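Local coordinates for protein NRD1 (Saccharomyces cerevisiae, PDB 3CLJ) that binds the phosphorylated C-terminal domain of RNA polymerase II through its CTD-interacting domain, as part of the Nrd1-Nab3-Sen1 termination complex, at residues F3-V7 and K41-I46; H35-E39 and P87-A93; P54-K58 and D107-S112. All blocks are in the same frame, centred on the assembly; numbering follows the deposited sequence. Where two conformers were deposited one is given.

How the contacts relate
From the N terminus, helix 3-11 is followed by helix 22-34, the loop 35-39 and helix 39-52. Contact 1 closes the first loop by bringing 3-7 against 41-46. Contact 2 opens inside that loop, at 35-39, and closes at 87-93, so the two cross. They also touch: Ile43 packs on Ala93, and Phe3 on Ile38. Contact 3 opens at 54-58, after contact 1 has closed, and ends at 107-112. It crosses contact 2. Contacts 2 and 3 lie at the two ends of helix 90-111, with centres about 27 Å apart. Together the three tie the N-terminal helix and two interhelical turns into one all-helical CTD-interacting domain.

Contact 1: F3-V7 and K41-I46; sequences FQNFV and KIISLI
The Phe3 ring carries the Lys41 side chain over one face, and Ile42 CG1 sits at its edge. The Phe6 ring is met at its edge by Leu45 and Ile46. This is helix-helix packing in the all-helical CTD-interacting domain. The segments 3-7 of helix 3-11 and 41-46 of helix 39-52 run nearly parallel, at 14°, with their axes 11.7 Å apart at closest approach, and large side chains bridge the distance. Lys41 CE stands 3.9 Å from the centroid of the Phe3 ring, almost on the ring normal, in a CH-pi contact. Lys41 NZ lies farther along the same face and makes a cation-pi contact, 4.5 Å from that centroid. The Lys41 chain reaches the ring because it is extended beyond CG, with CG placed between the backbone N and carbonyl carbon (chi1 76°). Phe6 points toward helix 39-52. Phe6 CZ touches Ile42 CG2 at 3.9 Å and Ile46 CG2 at 4.0 Å, both side chains crossing it at about a right angle. Tyr31 and Leu28 of helix 22-34 add to the packing around Phe6. Phe6 and Leu45 run past one another in opposing senses, with Leu45 CD2 near Phe6 CE2. Leu45 CD2 also meets Val7 CG2 at 3.7 Å.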
# COMPACT_ATOMS: atom_id res chain seq x y z
N PHE A 3 -4.59 18.45 3.25
CA PHE A 3 -3.50 17.59 3.58
C PHE A 3 -3.50 17.22 5.06
O PHE A 3 -3.34 16.05 5.40
CB PHE A 3 -2.12 18.12 3.15
CG PHE A 3 -1.04 17.08 3.32
CD1 PHE A 3 -1.06 15.91 2.55
CD2 PHE A 3 -0.08 17.21 4.31
CE1 PHE A 3 -0.12 14.91 2.73
CE2 PHE A 3 0.86 16.22 4.50
CZ PHE A 3 0.86 15.07 3.72
N GLN A 4 -3.67 18.22 5.92
CA GLN A 4 -3.73 17.96 7.34
C GLN A 4 -4.83 16.97 7.69
O GLN A 4 -4.61 16.14 8.55
CB GLN A 4 -3.87 19.25 8.18
CG GLN A 4 -2.59 19.64 8.96
CD GLN A 4 -1.68 18.44 9.31
OE1 GLN A 4 -2.14 17.39 9.83
NE2 GLN A 4 -0.41 18.58 8.97
N ASN A 5 -5.99 17.06 7.04
CA ASN A 5 -7.06 16.04 7.17
C ASN A 5 -6.59 14.65 6.72
O ASN A 5 -6.94 13.63 7.34
CB ASN A 5 -8.32 16.49 6.39
CG ASN A 5 -9.56 15.62 6.64
OD1 ASN A 5 -9.46 14.44 6.99
ND2 ASN A 5 -10.74 16.20 6.42
N PHE A 6 -5.81 14.59 5.64
CA PHE A 6 -5.24 13.33 5.16
C PHE A 6 -4.31 12.67 6.21
O PHE A 6 -4.44 11.48 6.50
CB PHE A 6 -4.47 13.52 3.85
CG PHE A 6 -3.91 12.22 3.30
CD1 PHE A 6 -4.68 11.40 2.46
CD2 PHE A 6 -2.61 11.78 3.65
CE1 PHE A 6 -4.16 10.20 1.95
CE2 PHE A 6 -2.10 10.61 3.15
CZ PHE A 6 -2.90 9.80 2.29
N VAL A 7 -3.40 13.46 6.75
CA VAL A 7 -2.48 13.03 7.82
C VAL A 7 -3.25 12.49 9.03
O VAL A 7 -3.01 11.34 9.44
CB VAL A 7 -1.48 14.17 8.20
CG1 VAL A 7 -0.66 13.81 9.43
CG2 VAL A 7 -0.57 14.45 7.07
N LYS A 41 4.44 13.36 -1.21
CA LYS A 41 4.27 13.29 0.23
C LYS A 41 3.07 12.42 0.71
O LYS A 41 3.02 12.06 1.90
CB LYS A 41 4.35 14.69 0.89
CG LYS A 41 3.15 15.61 0.74
CD LYS A 41 3.46 16.98 1.41
CE LYS A 41 2.30 17.99 1.13
NZ LYS A 41 2.39 19.40 1.68
N ILE A 42 2.13 12.10 -0.18
CA ILE A 42 1.08 11.11 0.09
C ILE A 42 1.74 9.71 0.16
O ILE A 42 1.47 8.92 1.10
CB ILE A 42 -0.04 11.12 -0.99
CG1 ILE A 42 -0.91 12.42 -0.86
CG2 ILE A 42 -0.84 9.75 -1.00
CD1 ILE A 42 -1.52 12.95 -2.18
N ILE A 43 2.61 9.45 -0.81
CA ILE A 43 3.27 8.16 -0.99
C ILE A 43 4.27 7.88 0.16
O ILE A 43 4.22 6.79 0.76
CB ILE A 43 3.87 8.04 -2.45
CG1 ILE A 43 2.73 8.01 -3.51
CG2 ILE A 43 4.86 6.85 -2.59
CD1 ILE A 43 1.94 6.71 -3.54
N SER A 44 5.10 8.86 0.48
CA SER A 44 6.05 8.73 1.62
C SER A 44 5.31 8.45 2.92
O SER A 44 5.65 7.51 3.66
CB SER A 44 7.04 9.93 1.72
OG SER A 44 6.46 11.04 2.38
N LEU A 45 4.22 9.18 3.16
CA LEU A 45 3.43 8.90 4.35
C LEU A 45 2.84 7.49 4.46
O LEU A 45 2.91 6.88 5.53
CB LEU A 45 2.40 9.99 4.65
CG LEU A 45 1.62 9.87 5.98
CD1 LEU A 45 2.56 9.84 7.24
CD2 LEU A 45 0.55 11.03 6.14
N ILE A 46 2.27 6.97 3.36
CA ILE A 46 1.64 5.66 3.40
C ILE A 46 2.70 4.55 3.47
O ILE A 46 2.45 3.51 4.05
CB ILE A 46 0.54 5.45 2.28
CG1 ILE A 46 1.13 5.21 0.88
CG2 ILE A 46 -0.53 6.60 2.36
CD1 ILE A 46 0.08 4.90 -0.24

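Contact 2: H35-E39 and P87-A93; sequences HIDIE and PGTCAHA
A buried carboxylate, Glu39, joins two helix starts in this partly buried contact. The turn before helix 39-52 meets the loop and first turn of helix 90-111. Glu39 OE1 takes two hydrogen bonds. Gly88 N donates to the anti lone pair of Glu39 OE1 at 2.8 Å. His92 ND1 donates to Glu39 OE1 at 2.6 Å, on the syn side and somewhat out of the carboxylate plane. The carboxylate and imidazole planes are 68° apart, and OE1 sits at the ring edge. Pro87 CA lies over one face of that ring. The Glu39 chain bends at chi2 (80°), which turns its acid group toward His92. Glu39 OE2 packs on Ala93 CB at 3.5 Å. The backbones also come close: Gly88 CA gives a CA-H...O contact to Ile36 O at 3.4 Å. A side chain at Gly88 would run against Asp37 O and the preceding carbonyl, Pro87 O. Beside this, Ile36 CD1 touches Cys90 SG at 3.6 Å. Thr89 is the N-cap of helix 90-111, its OG1 accepting from His92 N and bonding to Lys86 O as well. An alanine in place of Glu39 is likely to leave Gly88 N and His92 ND1 without their shared acceptor and the imidazole freer to turn. With ND1 donating, the neighbouring carboxylate would be expected to stabilise a positive charge on the imidazole.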
# COMPACT_ATOMS: atom_id res chain seq x y z
N HIS A 35 -5.26 14.84 -5.66
CA HIS A 35 -4.08 15.63 -5.35
C HIS A 35 -2.84 14.86 -5.83
O HIS A 35 -1.88 14.66 -5.09
CB HIS A 35 -4.02 15.94 -3.84
CG HIS A 35 -5.20 16.72 -3.32
ND1 HIS A 35 -5.26 18.10 -3.35
CD2 HIS A 35 -6.37 16.32 -2.76
CE1 HIS A 35 -6.42 18.51 -2.85
NE2 HIS A 35 -7.11 17.44 -2.48
N ILE A 36 -2.88 14.41 -7.09
CA ILE A 36 -1.74 13.73 -7.70
C ILE A 36 -0.48 14.63 -7.71
O ILE A 36 0.65 14.14 -7.60
CB ILE A 36 -2.09 13.17 -9.12
CG1 ILE A 36 -3.01 11.94 -9.01
CG2 ILE A 36 -0.83 12.80 -9.93
CD1 ILE A 36 -3.95 11.79 -10.20
N ASP A 37 -0.69 15.95 -7.82
CA ASP A 37 0.44 16.92 -7.83
C ASP A 37 1.36 16.79 -6.58
O ASP A 37 2.57 16.87 -6.71
CB ASP A 37 -0.03 18.37 -8.13
CG ASP A 37 -0.82 19.04 -6.98
OD1 ASP A 37 -1.75 18.47 -6.36
OD2 ASP A 37 -0.54 20.22 -6.72
N ILE A 38 0.77 16.54 -5.41
CA ILE A 38 1.54 16.29 -4.18
C ILE A 38 1.65 14.78 -3.82
O ILE A 38 1.85 14.44 -2.65
CB ILE A 38 1.03 17.16 -2.98
CG1 ILE A 38 -0.47 16.93 -2.76
CG2 ILE A 38 1.44 18.71 -3.16
CD1 ILE A 38 -0.91 17.09 -1.35
N GLU A 39 1.57 13.90 -4.82
CA GLU A 39 1.67 12.46 -4.57
C GLU A 39 2.94 12.11 -3.79
O GLU A 39 2.98 11.12 -3.07
CB GLU A 39 1.66 11.64 -5.87
CG GLU A 39 2.73 12.02 -6.90
CD GLU A 39 4.13 11.43 -6.62
OE1 GLU A 39 5.11 11.89 -7.27
OE2 GLU A 39 4.23 10.53 -5.78
N PRO A 87 8.17 13.81 -10.18
CA PRO A 87 7.30 13.99 -9.02
C PRO A 87 6.00 14.69 -9.39
O PRO A 87 6.00 15.58 -10.25
CB PRO A 87 8.16 14.83 -8.07
CG PRO A 87 9.57 14.35 -8.37
CD PRO A 87 9.58 14.12 -9.86
N GLY A 88 4.90 14.28 -8.76
CA GLY A 88 3.58 14.82 -9.11
C GLY A 88 2.90 14.09 -10.27
O GLY A 88 2.00 14.63 -10.89
N THR A 89 3.36 12.87 -10.59
CA THR A 89 2.64 11.97 -11.49
C THR A 89 2.31 10.61 -10.82
O THR A 89 3.00 10.18 -9.87
CB THR A 89 3.38 11.71 -12.85
OG1 THR A 89 4.57 10.93 -12.65
CG2 THR A 89 3.71 13.01 -13.59
N CYS A 90 1.26 9.94 -11.31
CA CYS A 90 0.94 8.56 -10.94
C CYS A 90 2.06 7.57 -11.26
O CYS A 90 2.24 6.61 -10.53
CB CYS A 90 -0.35 8.08 -11.64
SG CYS A 90 -1.84 9.03 -11.27
N ALA A 91 2.77 7.78 -12.35
CA ALA A 91 3.87 6.90 -12.73
C ALA A 91 4.98 6.90 -11.67
O ALA A 91 5.48 5.85 -11.28
CB ALA A 91 4.41 7.29 -14.09
N HIS A 92 5.34 8.09 -11.20
CA HIS A 92 6.37 8.27 -10.17
C HIS A 92 5.90 7.62 -8.84
O HIS A 92 6.65 6.87 -8.20
CB HIS A 92 6.66 9.76 -10.00
CG HIS A 92 7.68 10.06 -8.95
ND1 HIS A 92 7.36 10.61 -7.73
CD2 HIS A 92 9.03 9.89 -8.95
CE1 HIS A 92 8.46 10.75 -7.01
NE2 HIS A 92 9.48 10.33 -7.73
N ALA A 93 4.66 7.92 -8.45
CA ALA A 93 4.06 7.34 -7.24
C ALA A 93 4.21 5.82 -7.24
O ALA A 93 4.65 5.25 -6.24
CB ALA A 93 2.59 7.76 -7.11

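Contact 3: P54-K58 and D107-S112; sequences PDSHK and DAIAKS
Lys58 and Lys111 reach the same carboxylate, Asp107, from different parts of the chain. The result is a salt-bridge network at the C-terminal end of helix 90-111. It joins this end to the turn between helices 39-52 and 58-77 of the CTD-interacting domain. Lys58 points toward the helix and comes at Asp107 at a slant. Its chain bends at chi2 (-88°) and then runs extended, which brings its ammonium group to the carboxylate. Lys58 NZ donates to Asp107 OD2 at 2.8 Å, on the anti side and 32° out of the carboxylate plane. Lys111 NZ donates to the other oxygen, Asp107 OD1, at 3.0 Å from the syn side. Lys58 NZ and Lys111 NZ are 5.5 Å apart, and the shared negative charge probably offsets their like charges. Lys58 NZ also donates to Ser50 O, near the end of helix 39-52, so its ammonium group has a second partner outside the two segments.

The aliphatic parts of these chains pack as well. Lys58 CB rests on Ala108 CB at 3.7 Å, and Lys58 CE touches Lys111 CD where the two lysines cross obliquely. Ile120 of helix 114-130 also touches Ala108. Asp55 meets Lys111 at about a right angle. Asp55 OD1 lies alongside the lysine methylenes, 3.5 Å from Lys111 CD. The ammonium group of Lys111 turns instead to Asp107, helped by a bend at chi4. Asp55 CB also packs against the Lys111 backbone carbonyl.

A water bridges the two segments, donating to Asp55 O and Ser112 OG. The serine hydroxyl in turn donates back into the last turn of helix 90-111, with Ser112 OG 2.6 Å from Ala108 O and standing above the carbonyl plane.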
# COMPACT_ATOMS: atom_id res chain seq x y z
N PRO A 54 1.43 -0.81 14.12
CA PRO A 54 1.36 -2.09 14.88
C PRO A 54 1.39 -3.36 13.97
O PRO A 54 0.95 -3.33 12.81
CB PRO A 54 0.02 -1.96 15.64
CG PRO A 54 -0.15 -0.46 15.80
CD PRO A 54 0.34 0.13 14.51
N ASP A 55 1.92 -4.46 14.48
CA ASP A 55 1.97 -5.74 13.72
C ASP A 55 0.63 -6.14 13.10
O ASP A 55 0.54 -6.49 11.92
CB ASP A 55 2.45 -6.89 14.63
CG ASP A 55 3.90 -6.73 15.09
OD1 ASP A 55 4.50 -5.67 14.75
OD2 ASP A 55 4.42 -7.66 15.77
N SER A 56 -0.41 -6.14 13.92
CA SER A 56 -1.75 -6.54 13.47
C SER A 56 -2.31 -5.55 12.37
O SER A 56 -3.18 -5.91 11.57
CB SER A 56 -2.68 -6.64 14.68
OG SER A 56 -3.03 -5.32 15.10
N HIS A 57 -1.75 -4.35 12.33
CA HIS A 57 -2.09 -3.29 11.42
C HIS A 57 -1.36 -3.32 10.05
O HIS A 57 -1.70 -2.57 9.13
CB HIS A 57 -1.92 -1.91 12.12
CG HIS A 57 -2.99 -1.59 13.14
ND1 HIS A 57 -3.54 -2.52 13.98
CD2 HIS A 57 -3.62 -0.42 13.43
CE1 HIS A 57 -4.43 -1.96 14.77
NE2 HIS A 57 -4.50 -0.68 14.45
N LYS A 58 -0.37 -4.20 9.89
CA LYS A 58 0.37 -4.26 8.63
C LYS A 58 -0.48 -4.63 7.41
O LYS A 58 -0.28 -4.07 6.33
CB LYS A 58 1.55 -5.23 8.74
CG LYS A 58 2.55 -4.88 9.83
CD LYS A 58 3.61 -3.92 9.30
CE LYS A 58 4.44 -3.38 10.48
NZ LYS A 58 5.68 -2.70 9.97
N ASP A 107 8.36 -7.46 5.76
CA ASP A 107 8.06 -7.08 7.13
C ASP A 107 6.59 -7.35 7.50
O ASP A 107 6.32 -7.84 8.58
CB ASP A 107 8.39 -5.59 7.39
CG ASP A 107 8.47 -5.27 8.85
OD1 ASP A 107 9.08 -6.07 9.60
OD2 ASP A 107 8.00 -4.18 9.25
N ALA A 108 5.65 -6.98 6.63
CA ALA A 108 4.23 -7.20 6.94
C ALA A 108 3.98 -8.69 7.18
O ALA A 108 3.28 -9.05 8.13
CB ALA A 108 3.32 -6.65 5.81
N ILE A 109 4.57 -9.55 6.31
CA ILE A 109 4.39 -11.01 6.40
C ILE A 109 4.98 -11.54 7.72
O ILE A 109 4.30 -12.28 8.45
CB ILE A 109 4.93 -11.74 5.18
CG1 ILE A 109 3.99 -11.51 3.99
CG2 ILE A 109 5.10 -13.24 5.46
CD1 ILE A 109 4.64 -11.83 2.60
N ALA A 110 6.20 -11.10 8.04
CA ALA A 110 6.94 -11.52 9.25
C ALA A 110 6.17 -11.12 10.53
O ALA A 110 6.24 -11.76 11.56
CB ALA A 110 8.32 -10.88 9.26
N LYS A 111 5.44 -10.02 10.48
CA LYS A 111 4.74 -9.56 11.65
C LYS A 111 3.27 -9.99 11.73
O LYS A 111 2.61 -9.75 12.73
CB LYS A 111 4.91 -8.05 11.73
CG LYS A 111 6.37 -7.62 12.01
CD LYS A 111 6.51 -6.08 11.94
CE LYS A 111 7.65 -5.57 12.80
NZ LYS A 111 8.91 -6.31 12.56
N SER A 112 2.77 -10.64 10.67
CA SER A 112 1.36 -11.04 10.56
C SER A 112 1.08 -12.47 11.10
O SER A 112 1.95 -13.36 11.07
CB SER A 112 0.88 -10.94 9.11
OG SER A 112 0.78 -9.61 8.68
O HOH W 1 -1.07 -7.69 9.90